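PDB 1URU: amphiphysin, which probably binds curved membranes during endocytosis through its dimeric, coiled-coil BAR domain, and is thought to sense membrane curvature. Local coordinates for residues G147-F152 / E173-A178; E136-K141 / I184-L189. One frame throughout, in Å; residues are numbered along the deposited sequence.

Contact 1 (G147-F152 / E173-A178); sequences GQRHSF and EQLEEA
Near one end of the elongated BAR-domain bundle, the antiparallel helices 92-156 and 172-239 pack through Leu175 and the side chains of Gln148, Arg149 and Phe152. The short segments 147-152 and 173-178 run at 157° to one another, with their axes 9.9 Å apart at closest approach. Leu175 acts as the apolar wedge. Its CG stands anti to the backbone N (chi1 174°), which carries the two methyls over to the facing helix. There they part company: CD1 settles against the backbone, 3.7 Å from Gln148 C, and also meets CG of Arg149, while CD2 lies 4.1 Å from Phe152 CD2, approaching that ring obliquely. Gln148 reaches back with a chain extended beyond CG, which brings its amide up to the helix turn between Gln174 and Ala178. Its NE2 comes 3.9 Å from Ala178 CB, and its OE1 sits by the backbone of Gln174 and Leu175 without bonding to either. The contact is therefore mainly one of van der Waals packing, with the buried Ala178 also touching Asp144 and Tyr145, about one turn before Gln148 on helix 92-156. Leucine packing between antiparallel helices of this kind belongs to the long helical coiled coil of the BAR domain.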
ATOM      1  N   GLY A 147     -38.525 -13.545 -38.383  1.00 84.01           N
ATOM      2  CA  GLY A 147     -39.235 -14.791 -38.142  1.00 84.43           C
ATOM      3  C   GLY A 147     -40.705 -14.724 -38.524  1.00 84.99           C
ATOM      4  O   GLY A 147     -41.360 -15.763 -38.615  1.00 85.23           O
ATOM      5  N   GLN A 148     -41.223 -13.507 -38.725  1.00 85.51           N
ATOM      6  CA  GLN A 148     -42.605 -13.274 -39.167  1.00 85.73           C
ATOM      7  C   GLN A 148     -42.702 -12.834 -40.627  1.00 86.28           C
ATOM      8  O   GLN A 148     -43.768 -12.966 -41.222  1.00 85.87           O
ATOM      9  CB  GLN A 148     -43.280 -12.234 -38.280  1.00 85.49           C
ATOM     10  CG  GLN A 148     -43.596 -12.759 -36.913  1.00 85.46           C
ATOM     11  CD  GLN A 148     -44.347 -11.760 -36.080  1.00 85.91           C
ATOM     12  OE1 GLN A 148     -45.470 -11.392 -36.418  1.00 86.85           O
ATOM     13  NE2 GLN A 148     -43.739 -11.317 -34.986  1.00 86.08           N
ATOM     14  N   ARG A 149     -41.608 -12.297 -41.179  1.00 87.13           N
ATOM     15  CA  ARG A 149     -41.495 -12.002 -42.612  1.00 88.07           C
ATOM     16  C   ARG A 149     -41.522 -13.312 -43.386  1.00 88.68           C
ATOM     17  O   ARG A 149     -42.295 -13.468 -44.321  1.00 89.05           O
ATOM     18  CB  ARG A 149     -40.194 -11.258 -42.942  1.00 88.11           C
ATOM     19  CG  ARG A 149     -40.318  -9.733 -42.969  1.00 89.49           C
ATOM     20  CD  ARG A 149     -40.142  -9.078 -44.357  1.00 91.64           C
ATOM     21  NE  ARG A 149     -41.227  -8.128 -44.675  1.00 92.97           N
ATOM     22  CZ  ARG A 149     -41.638  -7.794 -45.912  1.00 93.66           C
ATOM     23  NH1 ARG A 149     -41.062  -8.307 -47.004  1.00 93.94           N
ATOM     24  NH2 ARG A 149     -42.640  -6.927 -46.055  1.00 93.71           N
ATOM     25  N   HIS A 150     -40.645 -14.234 -42.994  1.00 89.46           N
ATOM     26  CA  HIS A 150     -40.683 -15.638 -43.435  1.00 89.91           C
ATOM     27  C   HIS A 150     -42.096 -16.241 -43.226  1.00 89.86           C
ATOM     28  O   HIS A 150     -42.770 -16.571 -44.206  1.00 90.08           O
ATOM     29  CB  HIS A 150     -39.548 -16.434 -42.721  1.00 90.17           C
ATOM     30  CG  HIS A 150     -39.774 -17.918 -42.608  1.00 91.31           C
ATOM     31  ND1 HIS A 150     -40.506 -18.650 -43.522  1.00 92.15           N
ATOM     32  CD2 HIS A 150     -39.330 -18.810 -41.687  1.00 92.50           C
ATOM     33  CE1 HIS A 150     -40.527 -19.921 -43.155  1.00 92.74           C
ATOM     34  NE2 HIS A 150     -39.820 -20.045 -42.045  1.00 93.02           N
ATOM     35  N   SER A 151     -42.545 -16.344 -41.970  1.00 89.68           N
ATOM     36  CA  SER A 151     -43.860 -16.927 -41.628  1.00 89.44           C
ATOM     37  C   SER A 151     -45.039 -16.355 -42.441  1.00 89.55           C
ATOM     38  O   SER A 151     -45.964 -17.096 -42.787  1.00 89.60           O
ATOM     39  CB  SER A 151     -44.137 -16.760 -40.121  1.00 89.36           C
ATOM     40  OG  SER A 151     -45.508 -16.934 -39.805  1.00 88.98           O
ATOM     41  N   PHE A 152     -44.988 -15.054 -42.750  1.00 89.54           N
ATOM     42  CA  PHE A 152     -46.077 -14.346 -43.432  1.00 89.38           C
ATOM     43  C   PHE A 152     -45.914 -14.336 -44.972  1.00 89.86           C
ATOM     44  O   PHE A 152     -46.887 -14.110 -45.700  1.00 89.90           O
ATOM     45  CB  PHE A 152     -46.204 -12.908 -42.885  1.00 89.16           C
ATOM     46  CG  PHE A 152     -47.301 -12.101 -43.537  1.00 87.90           C
ATOM     47  CD1 PHE A 152     -48.614 -12.184 -43.078  1.00 86.54           C
ATOM     48  CD2 PHE A 152     -47.021 -11.283 -44.630  1.00 86.14           C
ATOM     49  CE1 PHE A 152     -49.621 -11.457 -43.689  1.00 85.33           C
ATOM     50  CE2 PHE A 152     -48.021 -10.559 -45.242  1.00 85.45           C
ATOM     51  CZ  PHE A 152     -49.324 -10.647 -44.771  1.00 85.26           C
ATOM     52  N   GLU A 173     -51.034  -7.154 -39.407  1.00 79.03           N
ATOM     53  CA  GLU A 173     -50.996  -6.058 -38.432  1.00 79.06           C
ATOM     54  C   GLU A 173     -49.935  -6.332 -37.378  1.00 78.57           C
ATOM     55  O   GLU A 173     -49.359  -5.406 -36.803  1.00 78.32           O
ATOM     56  CB  GLU A 173     -52.325  -5.898 -37.701  1.00 79.28           C
ATOM     57  CG  GLU A 173     -53.555  -5.672 -38.570  1.00 81.03           C
ATOM     58  CD  GLU A 173     -54.825  -6.202 -37.901  1.00 83.17           C
ATOM     59  OE1 GLU A 173     -54.833  -6.324 -36.641  1.00 83.87           O
ATOM     60  OE2 GLU A 173     -55.810  -6.502 -38.625  1.00 83.25           O
ATOM     61  N   GLN A 174     -49.723  -7.618 -37.119  1.00 78.12           N
ATOM     62  CA  GLN A 174     -48.786  -8.095 -36.108  1.00 77.94           C
ATOM     63  C   GLN A 174     -47.332  -8.012 -36.595  1.00 77.26           C
ATOM     64  O   GLN A 174     -46.417  -7.764 -35.805  1.00 77.62           O
ATOM     65  CB  GLN A 174     -49.149  -9.536 -35.738  1.00 78.29           C
ATOM     66  CG  GLN A 174     -48.911  -9.937 -34.277  1.00 79.10           C
ATOM     67  CD  GLN A 174     -48.933 -11.461 -34.093  1.00 80.43           C
ATOM     68  OE1 GLN A 174     -48.298 -11.993 -33.171  1.00 81.63           O
ATOM     69  NE2 GLN A 174     -49.654 -12.162 -34.976  1.00 79.80           N
ATOM     70  N   LEU A 175     -47.129  -8.231 -37.893  1.00 76.34           N
ATOM     71  CA  LEU A 175     -45.836  -8.029 -38.551  1.00 75.33           C
ATOM     72  C   LEU A 175     -45.421  -6.557 -38.510  1.00 74.62           C
ATOM     73  O   LEU A 175     -44.259  -6.239 -38.260  1.00 75.15           O
ATOM     74  CB  LEU A 175     -45.931  -8.487 -40.008  1.00 75.29           C
ATOM     75  CG  LEU A 175     -44.752  -8.266 -40.956  1.00 75.09           C
ATOM     76  CD1 LEU A 175     -43.672  -9.309 -40.694  1.00 75.34           C
ATOM     77  CD2 LEU A 175     -45.218  -8.334 -42.395  1.00 74.48           C
ATOM     78  N   GLU A 176     -46.364  -5.656 -38.750  1.00 73.28           N
ATOM     79  CA  GLU A 176     -46.070  -4.236 -38.678  1.00 72.53           C
ATOM     80  C   GLU A 176     -45.810  -3.796 -37.257  1.00 72.52           C
ATOM     81  O   GLU A 176     -45.338  -2.699 -37.042  1.00 73.07           O
ATOM     82  CB  GLU A 176     -47.214  -3.391 -39.249  1.00 72.24           C
ATOM     83  CG  GLU A 176     -47.588  -3.689 -40.701  1.00 71.01           C
ATOM     84  CD  GLU A 176     -46.445  -3.486 -41.682  1.00 69.11           C
ATOM     85  OE1 GLU A 176     -45.501  -2.713 -41.369  1.00 67.17           O
ATOM     86  OE2 GLU A 176     -46.503  -4.111 -42.766  1.00 66.36           O
ATOM     87  N   GLU A 177     -46.162  -4.620 -36.280  1.00 72.50           N
ATOM     88  CA  GLU A 177     -45.789  -4.336 -34.907  1.00 72.34           C
ATOM     89  C   GLU A 177     -44.317  -4.648 -34.711  1.00 71.21           C
ATOM     90  O   GLU A 177     -43.589  -3.845 -34.158  1.00 70.58           O
ATOM     91  CB  GLU A 177     -46.609  -5.153 -33.905  1.00 72.93           C
ATOM     92  CG  GLU A 177     -48.115  -4.953 -33.971  1.00 76.06           C
ATOM     93  CD  GLU A 177     -48.575  -3.522 -33.714  1.00 80.44           C
ATOM     94  OE1 GLU A 177     -47.748  -2.641 -33.315  1.00 81.99           O
ATOM     95  OE2 GLU A 177     -49.798  -3.291 -33.912  1.00 83.24           O
ATOM     96  N   ALA A 178     -43.884  -5.823 -35.155  1.00 70.12           N
ATOM     97  CA  ALA A 178     -42.502  -6.245 -34.942  1.00 69.29           C
ATOM     98  C   ALA A 178     -41.516  -5.344 -35.703  1.00 68.52           C
ATOM     99  O   ALA A 178     -40.364  -5.197 -35.302  1.00 67.84           O
ATOM    100  CB  ALA A 178     -42.324  -7.708 -35.336  1.00 69.13           C
TER

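Contact 2 (E136-K141 / I184-L189); sequences EKRNRK and ILNTEL
Arg138 and Leu185 are the residues whose CA atoms come nearest across segments 136-141 and 184-189, 5.9 Å apart, on two helices of the BAR-domain coiled coil. The segments are antiparallel but splayed, at 141°. The apolar part is built on two leucines. Leu185 CD1 lies against the backbone at Arg138, 3.3 Å from its N, and touches CB of Lys137, whose aliphatic chain passes the leucine at about a right angle. Leu189 CD2 meets Arg138 CB at 3.5 Å, so both leucines touch CB of the arginine.

The polar part lies at the other end of the same arginine. With CG anti to the backbone N (chi1 174°) and a bend at chi2, the chain runs alongside Asn186 and points the same way. Two N-H groups on one edge of the guanidinium converge on a single oxygen: NH2 donates to Asn186 OD1 at 3.1 Å, and NE adds a weak bond of 3.4 Å to the same OD1. Phe39 of helix 35-84 makes a cation-pi contact with this guanidinium, bringing the third helix into the cluster. An alanine at Arg138 would keep CB against the leucines, but is likely to leave Asn186 OD1 without its two donors and Phe39 without its cationic partner. The oxygen lies close to the guanidinium plane, yet the NH2 donor stands above the amide's carbonyl plane, 45° out of it.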
ATOM      1  N   GLU A 136     -29.381  -6.405 -26.719  1.00 60.12           N
ATOM      2  CA  GLU A 136     -29.946  -7.757 -26.735  1.00 60.81           C
ATOM      3  C   GLU A 136     -31.459  -7.695 -26.985  1.00 61.06           C
ATOM      4  O   GLU A 136     -32.039  -8.632 -27.506  1.00 60.99           O
ATOM      5  CB  GLU A 136     -29.616  -8.501 -25.419  1.00 60.95           C
ATOM      6  CG  GLU A 136     -28.174  -9.004 -25.363  1.00 62.65           C
ATOM      7  CD  GLU A 136     -27.624  -9.287 -23.956  1.00 64.30           C
ATOM      8  OE1 GLU A 136     -27.834  -8.494 -23.020  1.00 64.11           O
ATOM      9  OE2 GLU A 136     -26.917 -10.308 -23.793  1.00 66.30           O
ATOM     10  N   LYS A 137     -32.093  -6.585 -26.621  1.00 61.41           N
ATOM     11  CA  LYS A 137     -33.485  -6.358 -27.003  1.00 61.84           C
ATOM     12  C   LYS A 137     -33.624  -6.060 -28.499  1.00 62.35           C
ATOM     13  O   LYS A 137     -34.574  -6.482 -29.109  1.00 62.36           O
ATOM     14  CB  LYS A 137     -34.110  -5.225 -26.196  1.00 61.59           C
ATOM     15  CG  LYS A 137     -35.621  -5.246 -26.214  1.00 61.89           C
ATOM     16  CD  LYS A 137     -36.220  -4.070 -25.417  1.00 63.51           C
ATOM     17  CE  LYS A 137     -37.481  -3.486 -26.096  1.00 65.10           C
ATOM     18  NZ  LYS A 137     -37.635  -2.016 -25.839  1.00 66.50           N
ATOM     19  N   ARG A 138     -32.690  -5.333 -29.093  1.00 63.41           N
ATOM     20  CA  ARG A 138     -32.750  -5.073 -30.530  1.00 64.09           C
ATOM     21  C   ARG A 138     -32.549  -6.376 -31.277  1.00 65.60           C
ATOM     22  O   ARG A 138     -33.358  -6.707 -32.132  1.00 66.29           O
ATOM     23  CB  ARG A 138     -31.712  -4.028 -30.960  1.00 63.81           C
ATOM     24  CG  ARG A 138     -31.591  -3.798 -32.466  1.00 61.81           C
ATOM     25  CD  ARG A 138     -30.572  -4.690 -33.165  1.00 59.86           C
ATOM     26  NE  ARG A 138     -30.111  -4.088 -34.405  1.00 59.80           N
ATOM     27  CZ  ARG A 138     -29.504  -4.739 -35.402  1.00 60.35           C
ATOM     28  NH1 ARG A 138     -29.262  -6.045 -35.328  1.00 60.13           N
ATOM     29  NH2 ARG A 138     -29.117  -4.068 -36.490  1.00 59.63           N
ATOM     30  N   ASN A 139     -31.490  -7.115 -30.941  1.00 67.09           N
ATOM     31  CA  ASN A 139     -31.175  -8.393 -31.590  1.00 68.14           C
ATOM     32  C   ASN A 139     -32.345  -9.371 -31.472  1.00 68.84           C
ATOM     33  O   ASN A 139     -32.627 -10.122 -32.388  1.00 69.50           O
ATOM     34  CB  ASN A 139     -29.885  -9.016 -31.020  1.00 68.28           C
ATOM     35  CG  ASN A 139     -28.639  -8.107 -31.200  1.00 69.53           C
ATOM     36  OD1 ASN A 139     -28.727  -7.019 -31.754  1.00 72.43           O
ATOM     37  ND2 ASN A 139     -27.488  -8.560 -30.713  1.00 69.83           N
ATOM     38  N   ARG A 140     -33.059  -9.332 -30.364  1.00 69.57           N
ATOM     39  CA  ARG A 140     -34.185 -10.238 -30.153  1.00 70.47           C
ATOM     40  C   ARG A 140     -35.366  -9.839 -31.062  1.00 70.81           C
ATOM     41  O   ARG A 140     -35.871 -10.651 -31.833  1.00 70.66           O
ATOM     42  CB  ARG A 140     -34.554 -10.187 -28.667  1.00 70.75           C
ATOM     43  CG  ARG A 140     -35.647 -11.115 -28.179  1.00 72.30           C
ATOM     44  CD  ARG A 140     -35.869 -10.993 -26.669  1.00 74.00           C
ATOM     45  NE  ARG A 140     -34.578 -10.943 -25.962  1.00 75.80           N
ATOM     46  CZ  ARG A 140     -34.187  -9.993 -25.091  1.00 77.44           C
ATOM     47  NH1 ARG A 140     -34.983  -8.967 -24.774  1.00 77.02           N
ATOM     48  NH2 ARG A 140     -32.974 -10.078 -24.525  1.00 77.83           N
ATOM     49  N   LYS A 141     -35.757  -8.569 -30.986  1.00 71.03           N
ATOM     50  CA  LYS A 141     -36.809  -7.996 -31.823  1.00 71.35           C
ATOM     51  C   LYS A 141     -36.550  -8.187 -33.340  1.00 71.69           C
ATOM     52  O   LYS A 141     -37.503  -8.186 -34.137  1.00 71.47           O
ATOM     53  CB  LYS A 141     -36.986  -6.490 -31.523  1.00 71.34           C
ATOM     54  CG  LYS A 141     -37.217  -6.106 -30.042  1.00 71.33           C
ATOM     55  CD  LYS A 141     -38.683  -5.873 -29.673  1.00 72.31           C
ATOM     56  CE  LYS A 141     -39.154  -6.768 -28.505  1.00 72.46           C
ATOM     57  NZ  LYS A 141     -40.524  -7.328 -28.746  1.00 72.26           N
ATOM     58  N   ILE A 184     -37.687   1.455 -34.319  1.00 62.01           N
ATOM     59  CA  ILE A 184     -37.378   2.490 -33.319  1.00 61.51           C
ATOM     60  C   ILE A 184     -36.127   2.116 -32.525  1.00 60.62           C
ATOM     61  O   ILE A 184     -35.277   2.970 -32.300  1.00 61.03           O
ATOM     62  CB  ILE A 184     -38.589   2.834 -32.386  1.00 61.48           C
ATOM     63  CG1 ILE A 184     -38.246   3.995 -31.435  1.00 62.86           C
ATOM     64  CG2 ILE A 184     -38.993   1.650 -31.517  1.00 61.76           C
ATOM     65  CD1 ILE A 184     -37.703   5.320 -32.106  1.00 64.33           C
ATOM     66  N   LEU A 185     -36.007   0.848 -32.141  1.00 59.54           N
ATOM     67  CA  LEU A 185     -34.866   0.372 -31.361  1.00 58.76           C
ATOM     68  C   LEU A 185     -33.561   0.440 -32.157  1.00 57.62           C
ATOM     69  O   LEU A 185     -32.608   1.041 -31.703  1.00 57.98           O
ATOM     70  CB  LEU A 185     -35.087  -1.073 -30.909  1.00 59.14           C
ATOM     71  CG  LEU A 185     -35.362  -1.418 -29.444  1.00 60.52           C
ATOM     72  CD1 LEU A 185     -34.794  -2.795 -29.158  1.00 60.68           C
ATOM     73  CD2 LEU A 185     -34.796  -0.400 -28.458  1.00 61.80           C
ATOM     74  N   ASN A 186     -33.518  -0.201 -33.322  1.00 56.28           N
ATOM     75  CA  ASN A 186     -32.367  -0.133 -34.229  1.00 55.13           C
ATOM     76  C   ASN A 186     -31.884   1.288 -34.500  1.00 54.56           C
ATOM     77  O   ASN A 186     -30.670   1.548 -34.521  1.00 53.86           O
ATOM     78  CB  ASN A 186     -32.703  -0.782 -35.570  1.00 55.09           C
ATOM     79  CG  ASN A 186     -31.521  -0.779 -36.522  1.00 54.16           C
ATOM     80  OD1 ASN A 186     -30.472  -1.265 -36.177  1.00 51.73           O
ATOM     81  ND2 ASN A 186     -31.698  -0.228 -37.722  1.00 53.78           N
ATOM     82  N   THR A 187     -32.836   2.199 -34.702  1.00 53.79           N
ATOM     83  CA  THR A 187     -32.518   3.596 -35.005  1.00 53.66           C
ATOM     84  C   THR A 187     -31.891   4.284 -33.795  1.00 53.18           C
ATOM     85  O   THR A 187     -30.906   5.029 -33.928  1.00 52.91           O
ATOM     86  CB  THR A 187     -33.783   4.344 -35.485  1.00 53.70           C
ATOM     87  OG1 THR A 187     -34.003   4.052 -36.870  1.00 54.38           O
ATOM     88  CG2 THR A 187     -33.598   5.857 -35.463  1.00 54.16           C
ATOM     89  N   GLU A 188     -32.468   4.018 -32.624  1.00 52.55           N
ATOM     90  CA  GLU A 188     -31.979   4.567 -31.370  1.00 52.08           C
ATOM     91  C   GLU A 188     -30.562   4.076 -31.077  1.00 51.46           C
ATOM     92  O   GLU A 188     -29.729   4.835 -30.603  1.00 51.37           O
ATOM     93  CB  GLU A 188     -32.902   4.189 -30.216  1.00 52.23           C
ATOM     94  CG  GLU A 188     -34.050   5.159 -30.009  1.00 53.48           C
ATOM     95  CD  GLU A 188     -35.079   4.645 -29.011  1.00 56.55           C
ATOM     96  OE1 GLU A 188     -34.708   3.823 -28.134  1.00 59.29           O
ATOM     97  OE2 GLU A 188     -36.261   5.068 -29.097  1.00 56.92           O
ATOM     98  N   LEU A 189     -30.292   2.811 -31.369  1.00 50.22           N
ATOM     99  CA  LEU A 189     -28.978   2.253 -31.121  1.00 49.71           C
ATOM    100  C   LEU A 189     -27.917   2.759 -32.122  1.00 49.24           C
ATOM    101  O   LEU A 189     -26.718   2.867 -31.794  1.00 49.27           O
ATOM    102  CB  LEU A 189     -29.047   0.720 -31.109  1.00 49.93           C
ATOM    103  CG  LEU A 189     -29.299  -0.009 -29.757  1.00 49.75           C
ATOM    104  CD1 LEU A 189     -29.408   0.915 -28.527  1.00 48.37           C
ATOM    105  CD2 LEU A 189     -30.499  -0.896 -29.838  1.00 48.15           C
TER

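In the fold
Followed from the N terminus, the chain first lays down helix 35-84, then helix 92-156, which carries segment 136-141 and, further on, segment 147-152. The chain then turns back, and helix 172-239 meets its predecessor in reverse order: 173-178 returns to 147-152, closing contact 1 over 20 intervening residues, and 184-189 returns to 136-141, closing contact 2 over 42. Contact 1 is thus nested inside contact 2, as two successive contacts along one helical hairpin. Their centres lie 16 Å apart. Contact 1 is the more distal, about 40 Å from the chain's centre against 24 Å, whereas at contact 2 Phe39, near the start of helix 35-84, also packs on both helices.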